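Local coordinates for protein A49R (Vaccinia virus, PDB 4D5T) that inhibits host NF-kappa-B activation by binding host BTRC, which lowers ubiquitination of the inhibitor NFKBIA and keeps p65/RELA in the cytoplasm, at residues 107-110 and 114-117; 37-42 and 53-58. All coordinates share one frame; numbering follows the deposited sequence.

Interaction 1. Residues 107-110 and 114-117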
ATOM      1  N   TYR A 107      -6.252   5.634  -2.305  1.00 26.94           N
ATOM      2  CA  TYR A 107      -7.230   6.713  -2.058  1.00 28.94           C
ATOM      3  C   TYR A 107      -7.634   7.411  -3.348  1.00 30.78           C
ATOM      4  O   TYR A 107      -8.806   7.807  -3.560  1.00 35.16           O
ATOM      5  CB  TYR A 107      -6.709   7.762  -1.087  1.00 29.19           C
ATOM      6  CG  TYR A 107      -6.367   7.329   0.291  1.00 30.27           C
ATOM      7  CD1 TYR A 107      -7.193   6.462   1.035  1.00 30.60           C
ATOM      8  CD2 TYR A 107      -5.262   7.880   0.932  1.00 32.83           C
ATOM      9  CE1 TYR A 107      -6.860   6.075   2.332  1.00 31.25           C
ATOM     10  CE2 TYR A 107      -4.929   7.485   2.224  1.00 34.17           C
ATOM     11  CZ  TYR A 107      -5.754   6.616   2.919  1.00 31.72           C
ATOM     12  OH  TYR A 107      -5.430   6.333   4.211  1.00 37.01           O
ATOM     13  N   ILE A 108      -6.647   7.671  -4.207  1.00 32.54           N
ATOM     14  CA  ILE A 108      -6.871   8.409  -5.443  1.00 31.23           C
ATOM     15  C   ILE A 108      -7.733   7.580  -6.390  1.00 30.29           C
ATOM     16  O   ILE A 108      -8.695   8.113  -6.987  1.00 30.38           O
ATOM     17  CB  ILE A 108      -5.565   8.803  -6.139  1.00 30.57           C
ATOM     18  CG1 ILE A 108      -4.798   9.817  -5.291  1.00 32.60           C
ATOM     19  CG2 ILE A 108      -5.852   9.380  -7.536  1.00 31.41           C
ATOM     20  CD1 ILE A 108      -3.461  10.127  -5.891  1.00 31.83           C
ATOM     21  N   MET A 109      -7.481   6.275  -6.443  1.00 29.10           N
ATOM     22  CA  MET A 109      -8.328   5.352  -7.243  1.00 29.95           C
ATOM     23  C   MET A 109      -9.717   5.108  -6.650  1.00 29.92           C
ATOM     24  O   MET A 109     -10.622   4.642  -7.350  1.00 29.46           O
ATOM     25  CB  MET A 109      -7.632   4.011  -7.469  1.00 30.11           C
ATOM     26  CG  MET A 109      -6.362   4.063  -8.325  1.00 31.17           C
ATOM     27  SD  MET A 109      -6.516   4.700  -9.980  1.00 30.43           S
ATOM     28  CE  MET A 109      -6.275   6.419  -9.767  1.00 28.15           C
ATOM     29  N   ASN A 110      -9.931   5.466  -5.387  1.00 31.94           N
ATOM     30  CA  ASN A 110     -11.311   5.485  -4.772  1.00 35.15           C
ATOM     31  C   ASN A 110     -12.198   6.606  -5.353  1.00 33.99           C
ATOM     32  O   ASN A 110     -13.375   6.625  -5.094  1.00 37.87           O
ATOM     33  CB  ASN A 110     -11.273   5.641  -3.214  1.00 36.15           C
ATOM     34  CG  ASN A 110     -10.657   4.434  -2.465  1.00 36.98           C
ATOM     35  OD1 ASN A 110     -10.620   3.307  -2.956  1.00 38.16           O
ATOM     36  ND2 ASN A 110     -10.169   4.692  -1.226  1.00 38.98           N
ATOM     37  N   PHE A 114     -10.802  10.135 -11.119  1.00 36.52           N
ATOM     38  CA  PHE A 114      -9.357   9.952 -11.174  1.00 35.22           C
ATOM     39  C   PHE A 114      -8.976   8.510 -11.535  1.00 32.49           C
ATOM     40  O   PHE A 114      -8.026   8.293 -12.245  1.00 31.04           O
ATOM     41  CB  PHE A 114      -8.673  10.395  -9.862  1.00 35.60           C
ATOM     42  CG  PHE A 114      -8.850  11.854  -9.543  1.00 37.50           C
ATOM     43  CD1 PHE A 114      -8.809  12.825 -10.535  1.00 40.12           C
ATOM     44  CD2 PHE A 114      -9.032  12.261  -8.223  1.00 39.95           C
ATOM     45  CE1 PHE A 114      -9.010  14.165 -10.227  1.00 41.84           C
ATOM     46  CE2 PHE A 114      -9.196  13.612  -7.894  1.00 42.79           C
ATOM     47  CZ  PHE A 114      -9.191  14.569  -8.907  1.00 43.72           C
ATOM     48  N   LYS A 115      -9.820   7.550 -11.195  1.00 34.07           N
ATOM     49  CA  LYS A 115      -9.570   6.181 -11.594  1.00 34.23           C
ATOM     50  C   LYS A 115      -9.688   6.047 -13.072  1.00 33.10           C
ATOM     51  O   LYS A 115      -8.885   5.393 -13.736  1.00 32.43           O
ATOM     52  CB  LYS A 115     -10.554   5.222 -10.905  1.00 37.04           C
ATOM     53  CG  LYS A 115     -10.353   3.767 -11.326  1.00 40.08           C
ATOM     54  CD  LYS A 115     -10.955   2.851 -10.286  1.00 45.80           C
ATOM     55  CE  LYS A 115     -11.018   1.416 -10.768  1.00 51.05           C
ATOM     56  NZ  LYS A 115     -11.256   0.530  -9.586  1.00 51.14           N
ATOM     57  N   THR A 116     -10.753   6.638 -13.647  1.00 36.69           N
ATOM     58  CA  THR A 116     -10.903   6.613 -15.083  1.00 36.44           C
ATOM     59  C   THR A 116      -9.724   7.232 -15.818  1.00 37.11           C
ATOM     60  O   THR A 116      -9.215   6.673 -16.814  1.00 34.76           O
ATOM     61  CB  THR A 116     -12.172   7.373 -15.519  1.00 39.99           C
ATOM     62  OG1 THR A 116     -13.287   6.753 -14.929  1.00 39.47           O
ATOM     63  CG2 THR A 116     -12.326   7.304 -17.022  1.00 42.71           C
ATOM     64  N   THR A 117      -9.254   8.368 -15.331  1.00 38.34           N
ATOM     65  CA  THR A 117      -8.125   9.061 -16.001  1.00 39.87           C
ATOM     66  C   THR A 117      -6.740   8.356 -15.818  1.00 37.94           C
ATOM     67  O   THR A 117      -5.962   8.305 -16.755  1.00 37.45           O
ATOM     68  CB  THR A 117      -8.018  10.510 -15.482  1.00 40.35           C
ATOM     69  OG1 THR A 117      -9.277  11.171 -15.643  1.00 36.44           O
ATOM     70  CG2 THR A 117      -6.898  11.277 -16.206  1.00 42.17           C
TER
HETATM   71  O   HOH W   1     -11.314   1.640  -6.787  1.00 35.36           O

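Interaction 2. Residues 37-42 and 53-58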
ATOM      1  N   VAL A  37      -1.002  -3.632  -7.770  1.00 22.94           N
ATOM      2  CA  VAL A  37      -1.956  -2.920  -8.641  1.00 23.74           C
ATOM      3  C   VAL A  37      -3.403  -3.261  -8.209  1.00 24.72           C
ATOM      4  O   VAL A  37      -4.257  -2.379  -8.026  1.00 25.66           O
ATOM      5  CB  VAL A  37      -1.754  -3.225 -10.136  1.00 24.98           C
ATOM      6  CG1 VAL A  37      -2.892  -2.592 -10.983  1.00 26.86           C
ATOM      7  CG2 VAL A  37      -0.421  -2.666 -10.598  1.00 24.82           C
ATOM      8  N   ASN A  38      -3.654  -4.536  -8.065  1.00 25.91           N
ATOM      9  CA  ASN A  38      -4.998  -4.972  -7.665  1.00 27.80           C
ATOM     10  C   ASN A  38      -5.423  -4.396  -6.296  1.00 25.97           C
ATOM     11  O   ASN A  38      -6.569  -4.033  -6.121  1.00 26.57           O
ATOM     12  CB  ASN A  38      -5.109  -6.484  -7.744  1.00 28.20           C
ATOM     13  CG  ASN A  38      -5.214  -6.996  -9.200  1.00 31.39           C
ATOM     14  OD1 ASN A  38      -5.715  -6.317 -10.055  1.00 31.07           O
ATOM     15  ND2 ASN A  38      -4.884  -8.245  -9.418  1.00 33.20           N
ATOM     16  N   PHE A  39      -4.520  -4.350  -5.326  1.00 23.65           N
ATOM     17  CA  PHE A  39      -4.827  -3.710  -4.042  1.00 24.12           C
ATOM     18  C   PHE A  39      -5.235  -2.214  -4.259  1.00 24.41           C
ATOM     19  O   PHE A  39      -6.226  -1.730  -3.679  1.00 25.87           O
ATOM     20  CB  PHE A  39      -3.606  -3.784  -3.098  1.00 22.89           C
ATOM     21  CG  PHE A  39      -3.793  -3.015  -1.818  1.00 24.61           C
ATOM     22  CD1 PHE A  39      -4.606  -3.526  -0.799  1.00 24.81           C
ATOM     23  CD2 PHE A  39      -3.235  -1.748  -1.667  1.00 22.60           C
ATOM     24  CE1 PHE A  39      -4.774  -2.799   0.396  1.00 25.18           C
ATOM     25  CE2 PHE A  39      -3.449  -1.011  -0.525  1.00 24.81           C
ATOM     26  CZ  PHE A  39      -4.224  -1.514   0.517  1.00 23.84           C
ATOM     27  N   ILE A  40      -4.441  -1.490  -5.045  1.00 22.94           N
ATOM     28  CA  ILE A  40      -4.709  -0.098  -5.360  1.00 24.70           C
ATOM     29  C   ILE A  40      -6.109   0.085  -6.000  1.00 28.33           C
ATOM     30  O   ILE A  40      -6.784   1.094  -5.709  1.00 25.55           O
ATOM     31  CB  ILE A  40      -3.584   0.457  -6.243  1.00 25.15           C
ATOM     32  CG1 ILE A  40      -2.328   0.645  -5.355  1.00 25.68           C
ATOM     33  CG2 ILE A  40      -3.974   1.726  -6.949  1.00 29.45           C
ATOM     34  CD1 ILE A  40      -1.072   0.834  -6.183  1.00 25.90           C
ATOM     35  N   MET A  41      -6.502  -0.883  -6.811  1.00 27.75           N
ATOM     36  CA  MET A  41      -7.805  -0.868  -7.518  1.00 31.13           C
ATOM     37  C   MET A  41      -8.957  -1.585  -6.767  1.00 32.75           C
ATOM     38  O   MET A  41     -10.022  -1.809  -7.331  1.00 32.74           O
ATOM     39  CB  MET A  41      -7.668  -1.514  -8.889  1.00 31.29           C
ATOM     40  CG  MET A  41      -6.538  -0.956  -9.792  1.00 31.36           C
ATOM     41  SD  MET A  41      -6.738   0.823 -10.032  1.00 32.90           S
ATOM     42  CE  MET A  41      -5.175   1.151 -10.854  1.00 36.86           C
ATOM     43  N   CYS A  42      -8.737  -1.901  -5.497  0.64 33.54           N
ATOM     44  CA  CYS A  42      -9.727  -2.495  -4.618  0.64 35.68           C
ATOM     45  C   CYS A  42     -10.150  -3.860  -5.096  0.64 36.20           C
ATOM     46  O   CYS A  42     -11.348  -4.173  -5.149  0.64 39.87           O
ATOM     47  CB  CYS A  42     -10.940  -1.589  -4.487  0.64 39.54           C
ATOM     48  SG  CYS A  42     -10.727  -0.214  -3.381  0.64 43.65           S
ATOM     49  N   PHE A  53      -0.697  -7.256   4.780  1.00 21.71           N
ATOM     50  CA  PHE A  53      -0.000  -6.159   5.516  1.00 22.00           C
ATOM     51  C   PHE A  53      -0.557  -4.818   5.101  1.00 21.55           C
ATOM     52  O   PHE A  53      -0.973  -4.009   5.963  1.00 21.70           O
ATOM     53  CB  PHE A  53       1.519  -6.251   5.340  1.00 22.19           C
ATOM     54  CG  PHE A  53       2.287  -5.075   5.904  1.00 23.92           C
ATOM     55  CD1 PHE A  53       2.635  -5.050   7.243  1.00 23.28           C
ATOM     56  CD2 PHE A  53       2.700  -4.075   5.084  1.00 23.68           C
ATOM     57  CE1 PHE A  53       3.303  -3.971   7.778  1.00 25.25           C
ATOM     58  CE2 PHE A  53       3.497  -3.017   5.613  1.00 23.56           C
ATOM     59  CZ  PHE A  53       3.749  -2.978   6.957  1.00 23.47           C
ATOM     60  N   LEU A  54      -0.594  -4.565   3.794  1.00 22.47           N
ATOM     61  CA  LEU A  54      -1.098  -3.259   3.324  1.00 20.59           C
ATOM     62  C   LEU A  54      -2.532  -3.021   3.785  1.00 23.23           C
ATOM     63  O   LEU A  54      -2.919  -1.890   4.161  1.00 22.67           O
ATOM     64  CB  LEU A  54      -1.010  -3.200   1.801  1.00 21.55           C
ATOM     65  CG  LEU A  54       0.390  -3.139   1.219  1.00 20.79           C
ATOM     66  CD1 LEU A  54       0.371  -3.270  -0.289  1.00 21.62           C
ATOM     67  CD2 LEU A  54       1.052  -1.799   1.562  1.00 21.00           C
ATOM     68  N   ASP A  55      -3.376  -4.052   3.690  1.00 24.48           N
ATOM     69  CA  ASP A  55      -4.779  -3.942   4.056  1.00 24.56           C
ATOM     70  C   ASP A  55      -4.935  -3.671   5.542  1.00 25.38           C
ATOM     71  O   ASP A  55      -5.708  -2.821   5.938  1.00 26.22           O
ATOM     72  CB  ASP A  55      -5.506  -5.248   3.657  1.00 25.84           C
ATOM     73  CG  ASP A  55      -6.983  -5.222   3.967  1.00 28.68           C
ATOM     74  OD1 ASP A  55      -7.701  -4.553   3.246  1.00 29.86           O
ATOM     75  OD2 ASP A  55      -7.403  -5.850   4.937  1.00 28.18           O
ATOM     76  N   THR A  56      -4.151  -4.372   6.354  1.00 25.71           N
ATOM     77  CA  THR A  56      -4.082  -4.097   7.805  1.00 25.52           C
ATOM     78  C   THR A  56      -3.656  -2.666   8.099  1.00 24.15           C
ATOM     79  O   THR A  56      -4.304  -1.976   8.879  1.00 22.61           O
ATOM     80  CB  THR A  56      -3.240  -5.138   8.502  1.00 25.86           C
ATOM     81  OG1 THR A  56      -3.884  -6.393   8.345  1.00 29.49           O
ATOM     82  CG2 THR A  56      -3.117  -4.839   9.992  1.00 27.54           C
ATOM     83  N   VAL A  57      -2.610  -2.158   7.416  1.00 24.22           N
ATOM     84  CA  VAL A  57      -2.165  -0.828   7.666  1.00 24.23           C
ATOM     85  C   VAL A  57      -3.213   0.176   7.235  1.00 24.07           C
ATOM     86  O   VAL A  57      -3.531   1.166   7.968  1.00 24.05           O
ATOM     87  CB  VAL A  57      -0.815  -0.543   6.904  1.00 24.28           C
ATOM     88  CG1 VAL A  57      -0.396   0.933   6.979  1.00 25.62           C
ATOM     89  CG2 VAL A  57       0.284  -1.396   7.468  1.00 25.31           C
ATOM     90  N   TYR A  58      -3.793  -0.040   6.057  1.00 22.50           N
ATOM     91  CA  TYR A  58      -4.872   0.842   5.566  1.00 24.05           C
ATOM     92  C   TYR A  58      -6.002   0.951   6.622  1.00 24.79           C
ATOM     93  O   TYR A  58      -6.527   2.027   6.915  1.00 26.73           O
ATOM     94  CB  TYR A  58      -5.397   0.276   4.253  1.00 25.43           C
ATOM     95  CG  TYR A  58      -6.386   1.107   3.535  1.00 25.73           C
ATOM     96  CD1 TYR A  58      -7.728   1.005   3.825  1.00 28.53           C
ATOM     97  CD2 TYR A  58      -5.990   1.991   2.539  1.00 27.89           C
ATOM     98  CE1 TYR A  58      -8.663   1.746   3.125  1.00 30.60           C
ATOM     99  CE2 TYR A  58      -6.919   2.758   1.840  1.00 27.47           C
ATOM    100  CZ  TYR A  58      -8.234   2.642   2.160  1.00 29.33           C
ATOM    101  OH  TYR A  58      -9.152   3.359   1.476  1.00 30.86           O
TER

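Interaction 1. Residues 107-110 and 114-117
The carbonyl oxygen of Met109 takes a hydrogen bond from a water and lies against the methylenes of Lys115. The water sits 3.0 Å from Lys115 NZ, whose proton it accepts, and donates in turn to Met109 O at 3.1 Å. Lys115 CG stands anti to the backbone N (chi1 178°) and the chain runs on extended, which lays CD 3.5 Å from Met109 O and carries the ammonium past it to the water. The Met109 side chain crosses that of Lys115 at about a right angle. Bent at chi2 and chi3 (-59° and 88°), it folds round: Met109 SD lies 3.8 Å from Lys115 CA and Met109 CE 3.6 Å from Phe114 O. Met109 also packs on Ala119 and Leu122 of helix 112-126. Ile108 turns its CG2 branch onto Phe114 CB at 3.8 Å, while Ile108 O lies at the edge of the phenyl ring, near its plane. The Phe114 side chain also touches Ile71 of helix 64-72 and Asp76 and Ile79 of helix 76-87. At this corner a short turn joins helices 95-109 and 112-126, and Asn111 OD1 accepts from Phe114 N. Contact between the two segments rests on apolar packing and a water bridge, through which the Lys115 charge probably offsets some negative potential of the carbonyls at the C-terminal end of helix 95-109.

Interaction 2. Residues 37-42 and 53-58
The phenyl ring of Phe39 takes Leu54 CB over one face and Tyr58 CB at its edge, near the ring plane. The methylene over the face makes a CH-pi contact, 4.0 Å from the ring centroid and 16° off the normal, displaced toward the rim so that Phe39 CZ is the ring atom nearest Leu54 CB at 3.8 Å. Further along the same side chain, Leu54 CD1 touches Phe39 CD2 at 4.1 Å. On the rim, Phe39 CE1 lies 3.8 Å from Asp55 N, which approaches obliquely, and Phe39 CZ reaches Tyr58 CB at 4.3 Å. Phe39 gets there because CG is anti to its backbone N (chi1 174°), sending the ring out from helix 29-40 toward helix 49-61. These are two of the packed helices of a Bcl-2-like fold, and just past Phe39 the first of them ends in a Schellman motif, with Cys42 at positive phi as the C-prime residue and Cys42 N bonded to Phe39 O at 3.1 Å, together with Arg43 N to Asn38 O. Lys106 of helix 95-109 makes cation-pi contacts with both Phe39 and Tyr58, so one ammonium serves two aromatic rings. The Tyr58 ring leads away from Phe39, and its OH is hydrogen-bonded to Glu64 OE1.

The centre of interaction 2 lies about 5 Å from the centre of the chain and that of interaction 1 about 15 Å, with the two contact centres about 14 Å apart. Both segments of interaction 2, on helices 29-40 and 49-61, precede those of interaction 1, on helices 95-109 and 112-126, in the sequence. Nevertheless they touch. Asn110 ND2 probably hydrogen-bonds to Tyr58 OH at 3.2 Å, the Tyr107 and Tyr58 rings meet with planes about 40° apart, and Met109 CB packs 3.5 Å from Ile40 O. The end of helix 95-109 thus bridges the two contacts, joining early and late helices of one compact Bcl-2-like bundle.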